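Cysteine desulfurase (Fervidobacterium islandicum, PDB 6A6E) catalyses, with pyridoxal-5'-phosphate, the removal of sulfur from cysteine, probably as the SufS enzyme supplying persulfide sulfur for iron-sulfur cluster assembly. Local coordinates at residues A[46-52]-A[298-302]; A[183-187]-A[213-217]; A[235-239]-A[401-405]. One frame throughout, in Å; residues are numbered along the deposited sequence.

Interaction 1. Residues A[46-52]-A[298-302]; sequences CKSVIEK and YTIDY
Val49 is the main bump that helix 47-52 offers to helix 298-302, and its forked end straddles one turn of the partner, midway along helix 290-306. One prong, Val49 CG1, lies anti to the backbone N (chi1 167°) and runs into the side of Thr299, coming 3.4 Å from Thr299 OG1, which is itself hydrogen-bonded to Gly295 O one turn earlier in its own helix. The other prong, Val49 CG2, drops into the hollow between Tyr298 and Tyr302, resting 3.8 Å from Tyr298 O. The hollow is lined by Tyr298 O and Tyr302 CB; the rings of the two tyrosines are each covered on one face by another side chain of 46-52.

One helical turn before Val49, Cys46 occupies the N-cap position and lays its sulfur over a face of the Tyr302 ring. Cys46 SG stands 3.9 Å from the centroid of that ring, 19° off the normal, shifted toward CE1: a sulfur-aromatic contact. At the other end, Lys52 stretches its aliphatic chain obliquely across Tyr298 in a CH-pi contact, Lys52 CD lying 4.0 Å from the centroid of the Tyr298 ring, while CB of the same lysine touches the ring rim at CD2. The extended chain carries NZ beyond the ring to two waters. One passes the link on to Tyr298 O; through the other, the opposite charges of Lys52 NZ and Asp301 OD2, 5.3 Å apart, are bridged and probably favour each other.

The short helical segments run roughly antiparallel, 149° between their directions, with axes 9.5 Å apart. In the wider fold, this contact joins helix 47-59 to helix 290-306. Tyr302 OH is hydrogen-bonded to Asp21, Asp301 forms a salt bridge with Lys85 of helix 70-90, and Ile50 packs on Thr54 of the second subunit.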
loop_
_atom_site.group_PDB
_atom_site.type_symbol
_atom_site.label_atom_id
_atom_site.label_comp_id
_atom_site.label_asym_id
_atom_site.label_seq_id
_atom_site.Cartn_x
_atom_site.Cartn_y
_atom_site.Cartn_z
ATOM N N CYS A 46 -5.454 17.565 6.298
ATOM C CA CYS A 46 -5.774 18.881 5.812
ATOM C C CYS A 46 -6.952 18.810 4.862
ATOM O O CYS A 46 -6.941 18.030 3.911
ATOM C CB CYS A 46 -4.549 19.444 5.106
ATOM S SG CYS A 46 -4.930 20.970 4.263
ATOM N N LYS A 47 -7.982 19.611 5.102
ATOM C CA LYS A 47 -9.189 19.538 4.291
ATOM C C LYS A 47 -8.926 19.843 2.815
ATOM O O LYS A 47 -9.406 19.129 1.953
ATOM C CB LYS A 47 -10.206 20.497 4.810
ATOM C CG LYS A 47 -11.559 20.378 4.155
ATOM C CD LYS A 47 -12.586 21.096 5.031
ATOM C CE LYS A 47 -13.341 22.127 4.239
ATOM N NZ LYS A 47 -14.332 21.432 3.399
ATOM N N SER A 48 -8.111 20.848 2.520
ATOM C CA SER A 48 -7.907 21.218 1.124
ATOM C C SER A 48 -7.138 20.123 0.390
ATOM O O SER A 48 -7.421 19.868 -0.771
ATOM C CB SER A 48 -7.237 22.598 0.989
ATOM O OG SER A 48 -5.868 22.602 1.399
ATOM N N VAL A 49 -6.206 19.448 1.087
ATOM C CA VAL A 49 -5.455 18.346 0.443
ATOM C C VAL A 49 -6.397 17.198 0.154
ATOM O O VAL A 49 -6.380 16.617 -0.946
ATOM C CB VAL A 49 -4.278 17.865 1.305
ATOM C CG1 VAL A 49 -3.690 16.542 0.812
ATOM C CG2 VAL A 49 -3.241 18.972 1.361
ATOM N N ILE A 50 -7.222 16.858 1.127
ATOM C CA ILE A 50 -8.113 15.740 0.950
ATOM C C ILE A 50 -9.151 16.008 -0.149
ATOM O O ILE A 50 -9.534 15.073 -0.885
ATOM C CB ILE A 50 -8.804 15.362 2.303
ATOM C CG1 ILE A 50 -7.737 14.938 3.341
ATOM C CG2 ILE A 50 -9.829 14.283 2.112
ATOM C CD1 ILE A 50 -6.923 13.715 2.992
ATOM N N GLU A 51 -9.604 17.278 -0.286
ATOM C CA GLU A 51 -10.513 17.676 -1.371
ATOM C C GLU A 51 -9.852 17.502 -2.727
ATOM O O GLU A 51 -10.492 17.157 -3.708
ATOM C CB GLU A 51 -11.000 19.166 -1.211
ATOM C CG GLU A 51 -12.042 19.278 -0.120
ATOM C CD GLU A 51 -12.545 20.719 0.180
ATOM O OE1 GLU A 51 -11.864 21.731 -0.169
ATOM O OE2 GLU A 51 -13.637 20.804 0.821
ATOM N N LYS A 52 -8.574 17.798 -2.811
ATOM C CA LYS A 52 -7.919 17.564 -4.069
ATOM C C LYS A 52 -7.803 16.085 -4.445
ATOM O O LYS A 52 -7.873 15.747 -5.622
ATOM C CB LYS A 52 -6.542 18.193 -4.070
ATOM C CG LYS A 52 -6.597 19.704 -4.183
ATOM C CD LYS A 52 -5.190 20.242 -4.129
ATOM C CE LYS A 52 -5.203 21.751 -3.994
ATOM N NZ LYS A 52 -3.774 22.192 -3.965
ATOM N N TYR A 298 0.285 16.622 -3.156
ATOM C CA TYR A 298 -0.501 17.765 -2.729
ATOM C C TYR A 298 -0.238 18.194 -1.283
ATOM O O TYR A 298 -0.304 19.383 -0.991
ATOM C CB TYR A 298 -1.977 17.507 -2.938
ATOM C CG TYR A 298 -2.390 17.449 -4.399
ATOM C CD1 TYR A 298 -1.865 18.320 -5.341
ATOM C CD2 TYR A 298 -3.376 16.570 -4.814
ATOM C CE1 TYR A 298 -2.280 18.274 -6.657
ATOM C CE2 TYR A 298 -3.781 16.518 -6.139
ATOM C CZ TYR A 298 -3.223 17.352 -7.037
ATOM O OH TYR A 298 -3.681 17.278 -8.326
ATOM N N THR A 299 0.075 17.232 -0.405
ATOM C CA THR A 299 0.543 17.517 0.946
ATOM C C THR A 299 1.838 18.297 0.966
ATOM O O THR A 299 1.985 19.313 1.680
ATOM C CB THR A 299 0.689 16.187 1.714
ATOM O OG1 THR A 299 -0.577 15.500 1.658
ATOM C CG2 THR A 299 1.098 16.373 3.090
ATOM N N ILE A 300 2.782 17.860 0.169
ATOM C CA ILE A 300 4.017 18.586 0.013
ATOM C C ILE A 300 3.737 19.993 -0.573
ATOM O O ILE A 300 4.364 20.948 -0.100
ATOM C CB ILE A 300 5.025 17.791 -0.821
ATOM C CG1 ILE A 300 5.519 16.570 -0.031
ATOM C CG2 ILE A 300 6.271 18.599 -1.147
ATOM C CD1 ILE A 300 6.284 15.626 -0.921
ATOM N N ASP A 301 2.846 20.143 -1.583
ATOM C CA ASP A 301 2.526 21.486 -2.035
ATOM C C ASP A 301 1.991 22.363 -0.883
ATOM O O ASP A 301 2.326 23.544 -0.798
ATOM C CB ASP A 301 1.475 21.543 -3.160
ATOM C CG ASP A 301 1.932 20.869 -4.471
ATOM O OD1 ASP A 301 3.164 20.739 -4.714
ATOM O OD2 ASP A 301 1.033 20.493 -5.244
ATOM N N TYR A 302 1.129 21.811 -0.051
ATOM C CA TYR A 302 0.589 22.534 1.101
ATOM C C TYR A 302 1.685 22.986 2.081
ATOM O O TYR A 302 1.764 24.175 2.496
ATOM C CB TYR A 302 -0.437 21.678 1.795
ATOM C CG TYR A 302 -0.999 22.253 3.063
ATOM C CD1 TYR A 302 -2.005 23.201 3.032
ATOM C CD2 TYR A 302 -0.533 21.838 4.300
ATOM C CE1 TYR A 302 -2.539 23.722 4.217
ATOM C CE2 TYR A 302 -1.010 22.383 5.480
ATOM C CZ TYR A 302 -2.022 23.318 5.440
ATOM O OH TYR A 302 -2.517 23.835 6.635
HETATM O O HOH W 1 -2.160 21.062 -1.990
HETATM O O HOH W 2 -1.573 21.486 -5.058
#

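Interaction 2. Residues A[183-187]-A[213-217]; sequences TGQSN and QLVPH. With PLP (pyridoxal-5'-phosphate), chain E.
The imidazole of His217 meets the side-chain amide of Gln185 at its edge: OE1 lies essentially in the ring plane, while the carbonyl oxygen of Leu214 sits over one face of the same ring, offset toward the rim. Amide and ring planes are turned 66° apart. This pairing belongs to the cofactor pocket of a fold-type I enzyme of the class-V aminotransferase family, where the loops following strands 179-183 and 206-210 meet beside pyridoxal-5'-phosphate.

The bond from His217 NE2 to Gln185 OE1 is short, 2.7 Å, and almost straight at 176°. Gln185 reaches it with CG anti to the backbone N and an extended chain, which spans the gap from its loop to the histidine. Because NE2 donates, that nitrogen carries the proton. Gln185 OE1 also lies 3.1 Å from Gln213 O, an approach of two acceptors that the histidine N-H probably helps to offset. Nearer the backbone, Leu214 CD2 rests on Gly184 O and CA, and its CB faces Gln185 CB.

A water ties the two loops together again, donating to Gln185 O and accepting from Gln213 N. Gln185 O is gripped a second time by Thr183 OG1 at 2.8 Å, this hydroxyl standing above the carbonyl plane.

Gln213 bends at chi2, and the bend swings its amide toward the cofactor. Asn187 CB packs against that amide and lies 3.6 Å from PLP O3, while Asn187 ND2 is held by His375 O. One partner of Gln213 NE2 is Ala40 O. The other is the phenolic oxygen of the cofactor: the hydrogen bond from Gln213 NE2 to PLP O3 measures 2.5 Å, unusually short and so of doubtful exact length, with an N-H...O angle of 158°.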
loop_
_atom_site.group_PDB
_atom_site.type_symbol
_atom_site.label_atom_id
_atom_site.label_comp_id
_atom_site.label_asym_id
_atom_site.label_seq_id
_atom_site.Cartn_x
_atom_site.Cartn_y
_atom_site.Cartn_z
ATOM N N THR A 183 17.912 5.130 12.665
ATOM C CA THR A 183 16.851 6.095 12.670
ATOM C C THR A 183 17.405 7.508 12.506
ATOM O O THR A 183 18.491 7.838 12.947
ATOM C CB THR A 183 16.000 6.018 13.961
ATOM O OG1 THR A 183 14.931 6.934 13.841
ATOM C CG2 THR A 183 16.811 6.355 15.253
ATOM N N GLY A 184 16.684 8.321 11.769
ATOM C CA GLY A 184 17.008 9.711 11.641
ATOM C C GLY A 184 16.560 10.457 12.893
ATOM O O GLY A 184 17.085 11.551 13.202
ATOM N N GLN A 185 15.570 9.906 13.598
ATOM C CA GLN A 185 15.098 10.457 14.878
ATOM C C GLN A 185 14.221 9.435 15.576
ATOM O O GLN A 185 13.297 8.882 14.939
ATOM C CB GLN A 185 14.251 11.713 14.639
ATOM C CG GLN A 185 13.611 12.296 15.904
ATOM C CD GLN A 185 12.685 13.454 15.621
ATOM O OE1 GLN A 185 12.324 13.689 14.485
ATOM N NE2 GLN A 185 12.332 14.204 16.633
ATOM N N SER A 186 14.484 9.190 16.868
ATOM C CA SER A 186 13.765 8.190 17.649
ATOM C C SER A 186 12.355 8.658 17.911
ATOM O O SER A 186 12.119 9.830 18.238
ATOM C CB SER A 186 14.485 7.854 18.963
ATOM O OG SER A 186 13.670 7.087 19.863
ATOM N N ASN A 187 11.438 7.709 17.741
ATOM C CA ASN A 187 10.028 7.885 18.049
ATOM C C ASN A 187 9.738 7.779 19.559
ATOM O O ASN A 187 8.595 7.944 19.938
ATOM C CB ASN A 187 9.161 6.838 17.313
ATOM C CG ASN A 187 9.335 5.440 17.851
ATOM O OD1 ASN A 187 10.450 4.988 18.025
ATOM N ND2 ASN A 187 8.224 4.725 18.105
ATOM N N GLN A 213 10.109 9.707 11.443
ATOM C CA GLN A 213 9.816 10.792 12.404
ATOM C C GLN A 213 10.509 12.098 12.015
ATOM O O GLN A 213 10.050 13.158 12.406
ATOM C CB GLN A 213 10.280 10.497 13.815
ATOM C CG GLN A 213 9.570 9.457 14.559
ATOM C CD GLN A 213 8.121 9.784 14.815
ATOM O OE1 GLN A 213 7.733 10.956 15.013
ATOM N NE2 GLN A 213 7.293 8.732 14.799
ATOM N N LEU A 214 11.626 12.009 11.296
ATOM C CA LEU A 214 12.441 13.178 10.936
ATOM C C LEU A 214 11.864 13.977 9.786
ATOM O O LEU A 214 11.737 15.249 9.828
ATOM C CB LEU A 214 13.842 12.687 10.575
ATOM C CG LEU A 214 14.867 13.759 10.186
ATOM C CD1 LEU A 214 15.142 14.623 11.408
ATOM C CD2 LEU A 214 16.164 13.164 9.649
ATOM N N VAL A 215 11.483 13.263 8.724
ATOM C CA VAL A 215 11.122 13.945 7.457
ATOM C C VAL A 215 9.938 14.886 7.600
ATOM O O VAL A 215 9.895 15.927 6.953
ATOM C CB VAL A 215 10.916 12.898 6.318
ATOM C CG1 VAL A 215 10.116 13.468 5.121
ATOM C CG2 VAL A 215 12.267 12.329 5.900
ATOM N N PRO A 216 8.961 14.553 8.450
ATOM C CA PRO A 216 7.805 15.439 8.575
ATOM C C PRO A 216 8.060 16.853 9.111
ATOM O O PRO A 216 7.232 17.738 8.904
ATOM C CB PRO A 216 6.934 14.712 9.605
ATOM C CG PRO A 216 7.276 13.262 9.443
ATOM C CD PRO A 216 8.757 13.294 9.194
ATOM N N HIS A 217 9.120 17.057 9.858
ATOM C CA HIS A 217 9.285 18.373 10.507
ATOM C C HIS A 217 10.665 18.972 10.309
ATOM O O HIS A 217 10.908 20.091 10.779
ATOM C CB HIS A 217 9.031 18.295 12.016
ATOM C CG HIS A 217 10.084 17.539 12.718
ATOM N ND1 HIS A 217 11.212 18.151 13.229
ATOM C CD2 HIS A 217 10.206 16.218 12.992
ATOM C CE1 HIS A 217 12.013 17.230 13.748
ATOM N NE2 HIS A 217 11.428 16.045 13.624
HETATM N N1 PLP E . 10.275 4.150 12.276
HETATM C C2 PLP E . 9.996 5.193 13.014
HETATM C C2A PLP E . 11.075 5.894 13.769
HETATM C C3 PLP E . 8.594 5.601 13.097
HETATM O O3 PLP E . 8.295 6.633 13.865
HETATM C C4 PLP E . 7.572 4.905 12.317
HETATM C C4A PLP E . 6.179 5.309 12.272
HETATM C C5 PLP E . 7.995 3.728 11.552
HETATM C C6 PLP E . 9.327 3.444 11.596
HETATM C C5A PLP E . 7.008 2.856 10.769
HETATM O O4P PLP E . 6.093 3.473 9.875
HETATM P P PLP E . 4.816 2.765 9.167
HETATM O O1P PLP E . 5.303 1.709 8.256
HETATM O O2P PLP E . 4.007 2.334 10.356
HETATM O O3P PLP E . 4.261 3.938 8.419
HETATM O O HOH W 3 12.927 8.854 11.983
#

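Interaction 3. Residues A[235-239]-A[401-405]. With PLP (pyridoxal-5'-phosphate), chain E.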
loop_
_atom_site.group_PDB
_atom_site.type_symbol
_atom_site.label_atom_id
_atom_site.label_comp_id
_atom_site.label_asym_id
_atom_site.label_seq_id
_atom_site.Cartn_x
_atom_site.Cartn_y
_atom_site.Cartn_z
ATOM N N HIS A 235 1.716 9.116 5.983
ATOM C CA HIS A 235 0.639 9.393 6.979
ATOM C C HIS A 235 1.145 10.219 8.167
ATOM O O HIS A 235 0.310 10.812 8.868
ATOM C CB HIS A 235 -0.111 8.148 7.503
ATOM C CG HIS A 235 0.748 7.215 8.310
ATOM N ND1 HIS A 235 0.765 7.227 9.693
ATOM C CD2 HIS A 235 1.591 6.219 7.921
ATOM C CE1 HIS A 235 1.631 6.313 10.116
ATOM N NE2 HIS A 235 2.153 5.702 9.052
ATOM N N LYS A 236 2.475 10.230 8.354
ATOM C CA LYS A 236 3.135 11.039 9.348
ATOM C C LYS A 236 3.497 12.470 8.953
ATOM O O LYS A 236 3.924 13.242 9.825
ATOM C CB LYS A 236 4.361 10.339 9.954
ATOM C CG LYS A 236 3.962 9.116 10.795
ATOM C CD LYS A 236 5.173 8.497 11.488
ATOM C CE LYS A 236 4.789 7.197 12.148
ATOM N NZ LYS A 236 6.028 6.526 12.657
ATOM N N ILE A 237 3.223 12.844 7.698
ATOM C CA ILE A 237 3.443 14.181 7.220
ATOM C C ILE A 237 2.172 14.790 6.650
ATOM O O ILE A 237 2.192 15.339 5.530
ATOM C CB ILE A 237 4.654 14.170 6.246
ATOM C CG1 ILE A 237 5.099 15.597 5.887
ATOM C CG2 ILE A 237 4.421 13.341 5.007
ATOM C CD1 ILE A 237 6.402 15.688 5.088
ATOM N N LEU A 238 1.048 14.619 7.345
ATOM C CA LEU A 238 -0.273 15.069 6.885
ATOM C C LEU A 238 -0.839 14.312 5.702
ATOM O O LEU A 238 -1.934 14.609 5.229
ATOM C CB LEU A 238 -0.291 16.578 6.535
ATOM C CG LEU A 238 0.342 17.535 7.524
ATOM C CD1 LEU A 238 0.348 18.920 6.916
ATOM C CD2 LEU A 238 -0.468 17.563 8.806
ATOM N N GLY A 239 -0.163 13.251 5.272
ATOM C CA GLY A 239 -0.528 12.595 4.033
ATOM C C GLY A 239 -1.476 11.444 4.145
ATOM O O GLY A 239 -1.863 11.030 5.249
ATOM N N VAL A 401 4.288 16.630 19.220
ATOM C CA VAL A 401 3.742 17.853 18.653
ATOM C C VAL A 401 3.975 17.923 17.143
ATOM O O VAL A 401 4.928 17.327 16.621
ATOM C CB VAL A 401 4.337 19.146 19.299
ATOM C CG1 VAL A 401 3.913 19.264 20.732
ATOM C CG2 VAL A 401 5.871 19.149 19.285
ATOM N N TYR A 402 3.101 18.688 16.474
ATOM C CA TYR A 402 3.265 18.941 15.052
ATOM C C TYR A 402 2.596 20.280 14.689
ATOM O O TYR A 402 2.262 21.090 15.572
ATOM C CB TYR A 402 2.689 17.750 14.224
ATOM C CG TYR A 402 3.211 17.682 12.776
ATOM C CD1 TYR A 402 4.562 17.715 12.505
ATOM C CD2 TYR A 402 2.361 17.540 11.709
ATOM C CE1 TYR A 402 5.063 17.635 11.226
ATOM C CE2 TYR A 402 2.854 17.458 10.405
ATOM C CZ TYR A 402 4.208 17.519 10.170
ATOM O OH TYR A 402 4.689 17.438 8.887
ATOM N N LEU A 403 2.404 20.510 13.392
ATOM C CA LEU A 403 2.139 21.811 12.822
ATOM C C LEU A 403 1.023 22.610 13.483
ATOM O O LEU A 403 1.200 23.810 13.789
ATOM C CB LEU A 403 1.763 21.631 11.333
ATOM C CG LEU A 403 1.357 22.883 10.579
ATOM C CD1 LEU A 403 2.524 23.848 10.638
ATOM C CD2 LEU A 403 0.995 22.615 9.143
ATOM N N TYR A 404 -0.128 21.952 13.648
ATOM C CA TYR A 404 -1.362 22.521 14.103
ATOM C C TYR A 404 -1.437 22.522 15.677
ATOM O O TYR A 404 -2.495 22.787 16.244
ATOM C CB TYR A 404 -2.585 21.747 13.490
ATOM C CG TYR A 404 -2.339 20.225 13.447
ATOM C CD1 TYR A 404 -2.190 19.476 14.634
ATOM C CD2 TYR A 404 -2.147 19.572 12.231
ATOM C CE1 TYR A 404 -1.889 18.116 14.611
ATOM C CE2 TYR A 404 -1.811 18.198 12.173
ATOM C CZ TYR A 404 -1.690 17.479 13.356
ATOM O OH TYR A 404 -1.345 16.181 13.310
ATOM N N ASN A 405 -0.374 22.185 16.366
ATOM C CA ASN A 405 -0.378 22.291 17.828
ATOM C C ASN A 405 0.038 23.708 18.297
ATOM O O ASN A 405 0.652 24.471 17.558
ATOM C CB ASN A 405 0.521 21.242 18.501
ATOM C CG ASN A 405 -0.050 19.834 18.423
ATOM O OD1 ASN A 405 0.646 18.919 17.936
ATOM N ND2 ASN A 405 -1.314 19.636 18.881
HETATM N N1 PLP E . 10.275 4.150 12.276
HETATM C C2 PLP E . 9.996 5.193 13.014
HETATM C C2A PLP E . 11.075 5.894 13.769
HETATM C C3 PLP E . 8.594 5.601 13.097
HETATM O O3 PLP E . 8.295 6.633 13.865
HETATM C C4 PLP E . 7.572 4.905 12.317
HETATM C C4A PLP E . 6.179 5.309 12.272
HETATM C C5 PLP E . 7.995 3.728 11.552
HETATM C C6 PLP E . 9.327 3.444 11.596
HETATM C C5A PLP E . 7.008 2.856 10.769
HETATM O O4P PLP E . 6.093 3.473 9.875
HETATM P P PLP E . 4.816 2.765 9.167
HETATM O O1P PLP E . 5.303 1.709 8.256
HETATM O O2P PLP E . 4.007 2.334 10.356
HETATM O O3P PLP E . 4.261 3.938 8.419
#
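Two irregular loops face each other with their backbones well apart, Ile237 CA lying 9.2 Å from Tyr402 CA, and the second folds into a type I beta turn from Tyr402 to Asn405. Leu238 fills much of the gap. Its methyl CD2 approaches the edges of two tyrosine rings, Leu238 CD2 lying 3.7 Å from Tyr402 CE2 and the same distance from Tyr404 CE2. Its other methyl, CD1, more loosely meets Leu403 CD2. Ile237 offers CG1 to the hydroxyl end of Tyr402, whose OH is hydrogen-bonded to Pro216 O, while Tyr404 OH is held by Asn39.

The turn is closed twice: Asn405 N bonds to Tyr402 O, and Tyr402 N gives its hydrogen to a lone pair of Asn405 OD1 in the carbonyl plane.

From the other end of the first loop, the Lys236 side chain runs fully extended to the cofactor, where a covalent bond of 1.3 Å joins Lys236 NZ to PLP C4A. His235 NE2 donates to PLP O3P over 2.8 Å, its ring edge turned to the phosphate. Such a lysine, bound to the cofactor aldehyde carbon as an internal aldimine, is the hallmark of the active site in fold-type I enzymes dependent on pyridoxal phosphate.

Overall arrangement
Interaction 3 lies between the other two, its centre about 12 Å from each, while the centres of interactions 1 and 2 are about 22 Å apart. Interactions 2 and 3 both touch pyridoxal-5'-phosphate. They meet directly where Pro216 CB packs 3.4 Å from Lys236 O, and where Gln213 NE2 lies 3.3 Å from Lys236 NZ. Interaction 1 is farther out, the side chain of Thr299 being about 14 Å from the cofactor, yet it abuts interaction 3: Tyr302 CE2 rests 4.0 Å from Leu238 CD1. Interactions 1 and 2 have no direct touch, their nearest atoms about 7 Å apart. The loop 235-239 therefore joins the cofactor site to the helix pair.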